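Local coordinates for protein tRNA (adenine-N(1)-)-methyltransferase (Thermus thermophilus, PDB 2PWY) that catalyses S-adenosyl-L-methionine-dependent methylation of N1 of adenosine 58 in tRNA and is required for growth at extreme temperatures, at residues T80-D93 and K189-I201. Numbering follows the deposited sequence.
With SAH (S-adenosyl-L-homocysteine), chain E.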
loop_
_atom_site.group_PDB
_atom_site.type_symbol
_atom_site.label_atom_id
_atom_site.label_comp_id
_atom_site.label_asym_id
_atom_site.label_seq_id
_atom_site.Cartn_x
_atom_site.Cartn_y
_atom_site.Cartn_z
ATOM N N THR A 80 9.865 10.440 16.039
ATOM C CA THR A 80 9.015 10.402 14.855
ATOM C C THR A 80 9.825 9.845 13.682
ATOM O O THR A 80 10.980 10.233 13.485
ATOM C CB THR A 80 8.548 11.826 14.510
ATOM O OG1 THR A 80 7.960 12.428 15.675
ATOM C CG2 THR A 80 7.545 11.827 13.361
ATOM N N TYR A 81 9.245 8.932 12.903
ATOM C CA TYR A 81 9.977 8.432 11.742
ATOM C C TYR A 81 10.135 9.527 10.691
ATOM O O TYR A 81 9.254 10.367 10.533
ATOM C CB TYR A 81 9.308 7.184 11.156
ATOM C CG TYR A 81 9.567 5.950 12.002
ATOM C CD1 TYR A 81 10.497 4.986 11.610
ATOM C CD2 TYR A 81 8.889 5.763 13.207
ATOM C CE1 TYR A 81 10.740 3.854 12.406
ATOM C CE2 TYR A 81 9.119 4.655 13.999
ATOM C CZ TYR A 81 10.036 3.700 13.595
ATOM O OH TYR A 81 10.243 2.600 14.404
ATOM N N PRO A 82 11.269 9.530 9.972
ATOM C CA PRO A 82 11.511 10.522 8.921
ATOM C C PRO A 82 10.384 10.704 7.895
ATOM O O PRO A 82 10.058 11.830 7.569
ATOM C CB PRO A 82 12.808 10.013 8.269
ATOM C CG PRO A 82 13.522 9.389 9.395
ATOM C CD PRO A 82 12.425 8.621 10.106
ATOM N N LYS A 83 9.760 9.631 7.415
ATOM C CA LYS A 83 8.685 9.789 6.429
ATOM C C LYS A 83 7.528 10.620 7.004
ATOM O O LYS A 83 6.862 11.396 6.300
ATOM C CB LYS A 83 8.182 8.422 5.954
ATOM C CG LYS A 83 7.445 7.604 7.009
ATOM C CD LYS A 83 6.975 6.267 6.445
ATOM C CE LYS A 83 6.258 5.468 7.545
ATOM N NZ LYS A 83 4.963 6.079 7.982
ATOM N N ASP A 84 7.285 10.431 8.296
ATOM C CA ASP A 84 6.180 11.103 8.972
ATOM C C ASP A 84 6.526 12.539 9.328
ATOM O O ASP A 84 5.686 13.426 9.186
ATOM C CB ASP A 84 5.790 10.312 10.223
ATOM C CG ASP A 84 5.412 8.868 9.898
ATOM O OD1 ASP A 84 4.593 8.683 8.985
ATOM O OD2 ASP A 84 5.954 7.943 10.534
ATOM N N ALA A 85 7.752 12.770 9.789
ATOM C CA ALA A 85 8.193 14.127 10.152
ATOM C C ALA A 85 8.206 15.017 8.903
ATOM O O ALA A 85 7.742 16.158 8.934
ATOM C CB ALA A 85 9.553 14.090 10.821
ATOM N N SER A 86 8.704 14.464 7.803
ATOM C CA SER A 86 8.672 15.112 6.495
ATOM C C SER A 86 7.246 15.526 6.097
ATOM O O SER A 86 7.002 16.683 5.706
ATOM C CB SER A 86 9.260 14.143 5.455
ATOM O OG SER A 86 9.249 14.704 4.156
ATOM N N ALA A 87 6.301 14.590 6.199
ATOM C CA ALA A 87 4.899 14.870 5.877
ATOM C C ALA A 87 4.297 15.897 6.827
ATOM O O ALA A 87 3.541 16.777 6.395
ATOM C CB ALA A 87 4.078 13.587 5.868
ATOM N N MET A 88 4.634 15.798 8.112
ATOM C CA MET A 88 4.076 16.743 9.092
ATOM C C MET A 88 4.456 18.186 8.790
ATOM O O MET A 88 3.627 19.083 8.917
ATOM C CB MET A 88 4.480 16.370 10.515
ATOM C CG MET A 88 3.794 15.123 10.990
ATOM S SD MET A 88 4.328 14.641 12.632
ATOM C CE MET A 88 3.413 15.834 13.618
ATOM N N VAL A 89 5.697 18.409 8.366
ATOM C CA VAL A 89 6.130 19.759 8.017
ATOM C C VAL A 89 5.317 20.323 6.848
ATOM O O VAL A 89 4.944 21.501 6.854
ATOM C CB VAL A 89 7.635 19.792 7.736
ATOM C CG1 VAL A 89 8.042 21.133 7.120
ATOM C CG2 VAL A 89 8.392 19.531 9.050
ATOM N N THR A 90 5.024 19.476 5.863
ATOM C CA THR A 90 4.220 19.892 4.717
ATOM C C THR A 90 2.757 20.108 5.113
ATOM O O THR A 90 2.128 21.079 4.694
ATOM C CB THR A 90 4.316 18.874 3.561
ATOM O OG1 THR A 90 5.686 18.808 3.131
ATOM C CG2 THR A 90 3.451 19.336 2.366
ATOM N N LEU A 91 2.209 19.199 5.914
ATOM C CA LEU A 91 0.822 19.346 6.366
ATOM C C LEU A 91 0.624 20.579 7.254
ATOM O O LEU A 91 -0.433 21.207 7.227
ATOM C CB LEU A 91 0.358 18.092 7.083
ATOM C CG LEU A 91 0.273 16.839 6.197
ATOM C CD1 LEU A 91 0.025 15.623 7.082
ATOM C CD2 LEU A 91 -0.836 16.995 5.162
ATOM N N LEU A 92 1.650 20.912 8.027
ATOM C CA LEU A 92 1.683 22.130 8.840
ATOM C C LEU A 92 1.957 23.390 8.013
ATOM O O LEU A 92 1.819 24.521 8.516
ATOM C CB LEU A 92 2.732 21.989 9.949
ATOM C CG LEU A 92 2.351 21.103 11.138
ATOM C CD1 LEU A 92 3.577 20.697 11.924
ATOM C CD2 LEU A 92 1.322 21.782 12.052
ATOM N N ASP A 93 2.320 23.185 6.750
ATOM C CA ASP A 93 2.583 24.274 5.804
ATOM C C ASP A 93 3.606 25.272 6.379
ATOM O O ASP A 93 3.389 26.484 6.388
ATOM C CB ASP A 93 1.268 24.973 5.405
ATOM C CG ASP A 93 1.473 25.990 4.308
ATOM O OD1 ASP A 93 2.190 25.651 3.335
ATOM O OD2 ASP A 93 0.930 27.116 4.437
ATOM N N LYS A 189 -2.981 30.286 15.263
ATOM C CA LYS A 189 -3.664 31.277 14.424
ATOM C C LYS A 189 -4.867 30.668 13.718
ATOM O O LYS A 189 -4.787 29.528 13.257
ATOM C CB LYS A 189 -2.693 31.829 13.381
ATOM C CG LYS A 189 -1.668 32.773 13.974
ATOM C CD LYS A 189 -0.636 33.196 12.948
ATOM C CE LYS A 189 0.451 34.026 13.626
ATOM N NZ LYS A 189 1.445 34.464 12.615
ATOM N N PRO A 190 -5.995 31.414 13.638
ATOM C CA PRO A 190 -7.134 30.988 12.833
ATOM C C PRO A 190 -6.729 30.535 11.427
ATOM O O PRO A 190 -5.899 31.178 10.769
ATOM C CB PRO A 190 -8.002 32.252 12.769
ATOM C CG PRO A 190 -7.751 32.906 14.114
ATOM C CD PRO A 190 -6.264 32.681 14.353
ATOM N N ASP A 191 -7.324 29.426 10.989
ATOM C CA ASP A 191 -7.172 28.881 9.637
ATOM C C ASP A 191 -5.839 28.138 9.448
ATOM O O ASP A 191 -5.577 27.609 8.376
ATOM C CB ASP A 191 -7.357 29.972 8.567
ATOM C CG ASP A 191 -8.067 29.449 7.338
ATOM O OD1 ASP A 191 -8.979 28.609 7.500
ATOM O OD2 ASP A 191 -7.708 29.855 6.217
ATOM N N ARG A 192 -5.024 28.085 10.502
ATOM C CA ARG A 192 -3.774 27.325 10.475
ATOM C C ARG A 192 -3.969 25.937 11.100
ATOM O O ARG A 192 -5.079 25.600 11.516
ATOM C CB ARG A 192 -2.628 28.125 11.100
ATOM C CG ARG A 192 -2.376 29.454 10.364
ATOM C CD ARG A 192 -1.845 29.213 8.939
ATOM N NE ARG A 192 -0.519 28.588 8.966
ATOM C CZ ARG A 192 0.132 28.106 7.910
ATOM N NH1 ARG A 192 -0.402 28.147 6.696
ATOM N NH2 ARG A 192 1.339 27.572 8.080
ATOM N N PHE A 193 -2.918 25.114 11.119
ATOM C CA PHE A 193 -3.116 23.681 11.368
ATOM C C PHE A 193 -2.464 23.157 12.626
ATOM O O PHE A 193 -1.407 23.635 13.031
ATOM C CB PHE A 193 -2.618 22.847 10.179
ATOM C CG PHE A 193 -3.344 23.141 8.908
ATOM C CD1 PHE A 193 -4.512 22.451 8.586
ATOM C CD2 PHE A 193 -2.890 24.147 8.057
ATOM C CE1 PHE A 193 -5.195 22.741 7.412
ATOM C CE2 PHE A 193 -3.558 24.443 6.895
ATOM C CZ PHE A 193 -4.721 23.736 6.570
ATOM N N LEU A 194 -3.138 22.183 13.234
ATOM C CA LEU A 194 -2.539 21.282 14.226
ATOM C C LEU A 194 -2.410 19.929 13.544
ATOM O O LEU A 194 -3.345 19.481 12.871
ATOM C CB LEU A 194 -3.429 21.159 15.470
ATOM C CG LEU A 194 -3.006 20.193 16.601
ATOM C CD1 LEU A 194 -3.573 20.667 17.942
ATOM C CD2 LEU A 194 -3.426 18.708 16.353
ATOM N N VAL A 195 -1.252 19.284 13.697
ATOM C CA VAL A 195 -1.061 17.938 13.142
ATOM C C VAL A 195 -0.514 17.036 14.234
ATOM O O VAL A 195 0.525 17.347 14.844
ATOM C CB VAL A 195 -0.113 17.906 11.911
ATOM C CG1 VAL A 195 0.003 16.455 11.403
ATOM C CG2 VAL A 195 -0.633 18.831 10.792
ATOM N N ALA A 196 -1.239 15.948 14.497
ATOM C CA ALA A 196 -0.872 14.976 15.527
ATOM C C ALA A 196 -0.472 13.639 14.926
ATOM O O ALA A 196 -1.078 13.169 13.963
ATOM C CB ALA A 196 -2.009 14.763 16.514
ATOM N N TYR A 197 0.538 13.032 15.547
ATOM C CA TYR A 197 1.091 11.732 15.161
ATOM C C TYR A 197 0.608 10.704 16.187
ATOM O O TYR A 197 0.834 10.865 17.383
ATOM C CB TYR A 197 2.609 11.894 15.178
ATOM C CG TYR A 197 3.509 10.708 14.901
ATOM C CD1 TYR A 197 3.935 10.417 13.599
ATOM C CD2 TYR A 197 4.037 9.953 15.948
ATOM C CE1 TYR A 197 4.832 9.363 13.350
ATOM C CE2 TYR A 197 4.934 8.894 15.705
ATOM C CZ TYR A 197 5.328 8.618 14.415
ATOM O OH TYR A 197 6.216 7.592 14.175
ATOM N N LEU A 198 -0.095 9.672 15.723
ATOM C CA LEU A 198 -0.709 8.697 16.629
ATOM C C LEU A 198 -0.622 7.271 16.072
ATOM O O LEU A 198 -1.082 7.018 14.951
ATOM C CB LEU A 198 -2.178 9.041 16.835
ATOM C CG LEU A 198 -2.491 10.262 17.696
ATOM C CD1 LEU A 198 -3.984 10.625 17.567
ATOM C CD2 LEU A 198 -2.084 10.035 19.165
ATOM N N PRO A 199 -0.031 6.343 16.844
ATOM C CA PRO A 199 0.129 4.983 16.313
ATOM C C PRO A 199 -1.175 4.205 16.075
ATOM O O PRO A 199 -1.253 3.431 15.102
ATOM C CB PRO A 199 0.975 4.271 17.380
ATOM C CG PRO A 199 1.551 5.365 18.228
ATOM C CD PRO A 199 0.555 6.485 18.191
ATOM N N ASN A 200 -2.165 4.388 16.943
ATOM C CA ASN A 200 -3.358 3.536 16.953
ATOM C C ASN A 200 -4.574 4.241 16.381
ATOM O O ASN A 200 -4.823 5.420 16.678
ATOM C CB ASN A 200 -3.681 3.068 18.384
ATOM C CG ASN A 200 -2.644 2.105 18.923
ATOM O OD1 ASN A 200 -2.614 0.938 18.539
ATOM N ND2 ASN A 200 -1.789 2.587 19.815
ATOM N N ILE A 201 -5.350 3.517 15.584
ATOM C CA ILE A 201 -6.586 4.093 15.053
ATOM C C ILE A 201 -7.580 4.458 16.172
ATOM O O ILE A 201 -8.385 5.378 16.017
ATOM C CB ILE A 201 -7.240 3.174 13.990
ATOM C CG1 ILE A 201 -8.180 3.982 13.069
ATOM C CG2 ILE A 201 -7.972 2.003 14.649
ATOM C CD1 ILE A 201 -7.494 5.114 12.273
HETATM N N SAH E . 8.473 13.533 18.231
HETATM C CA SAH E . 9.500 13.157 19.256
HETATM C CB SAH E . 9.040 11.958 20.076
HETATM C CG SAH E . 7.945 12.324 21.081
HETATM S SD SAH E . 7.636 10.925 22.191
HETATM C C SAH E . 10.810 12.874 18.546
HETATM O O SAH E . 10.851 12.861 17.306
HETATM O OXT SAH E . 11.844 12.675 19.194
HETATM C "C5'" SAH E . 6.373 11.752 23.191
HETATM C "C4'" SAH E . 6.987 12.665 24.259
HETATM O "O4'" SAH E . 5.994 13.556 24.723
HETATM C "C3'" SAH E . 7.524 11.947 25.503
HETATM O "O3'" SAH E . 8.868 12.370 25.713
HETATM C "C2'" SAH E . 6.602 12.396 26.638
HETATM O "O2'" SAH E . 7.265 12.585 27.867
HETATM C "C1'" SAH E . 6.125 13.734 26.131
HETATM N N9 SAH E . 4.797 14.205 26.556
HETATM C C8 SAH E . 3.632 13.490 26.565
HETATM N N7 SAH E . 2.642 14.331 26.940
HETATM C C5 SAH E . 3.142 15.573 27.122
HETATM C C6 SAH E . 2.563 16.790 27.502
HETATM N N6 SAH E . 1.248 16.887 27.751
HETATM N N1 SAH E . 3.390 17.901 27.604
HETATM C C2 SAH E . 4.738 17.811 27.353
HETATM N N3 SAH E . 5.296 16.601 26.990
HETATM C C4 SAH E . 4.507 15.505 26.876
HETATM O O HOH W 1 -0.234 25.331 10.011
#
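Tyr197 meets the loop leading into helix 82-91 and its first turn: Thr80 CG2 sits over one face of the ring, a CH-pi contact 4.0 Å from the centroid, while the carboxylate of Asp84 comes in at the edge, its plane turned 61° from the ring. Asp84 OD2, 3.3 Å from Tyr197 CE1, is hydrogen-bonded to Thr246 OG1; OD1 takes a salt bridge from Lys83 NZ. Thr80 has its methyl anti to the backbone N and OG1 beside it (chi1 -52°), which turns OG1 to Asp173 and to the amino N of S-adenosyl-L-homocysteine (2.8 Å). Thr80 N donates to the ligand's carboxylate O, making Thr80 part of the pocket. Midway, a kink at the last torsion of Met88 brings CE within 3.5 Å of Val195 O, and Val195 CG2 packs against Leu91 CB and Leu92 CD2. At the far end Arg192 holds Asp93 through both terminal nitrogens: NH1 makes a nearly straight salt bridge to the anti lone pair of OD2 (2.8 Å, 177°), and NH2 donates to Asp93 O from above the carbonyl plane. A water links Leu92 O to Phe193 N. Asp93 closes the helix in a Schellman motif; its OD1 forms a salt bridge with Arg116 of a neighbouring subunit. The helix runs nearly antiparallel along strand 192-198, which sits in the Rossmann-like sheet between parallel strand 167-173 and antiparallel strand 248-254.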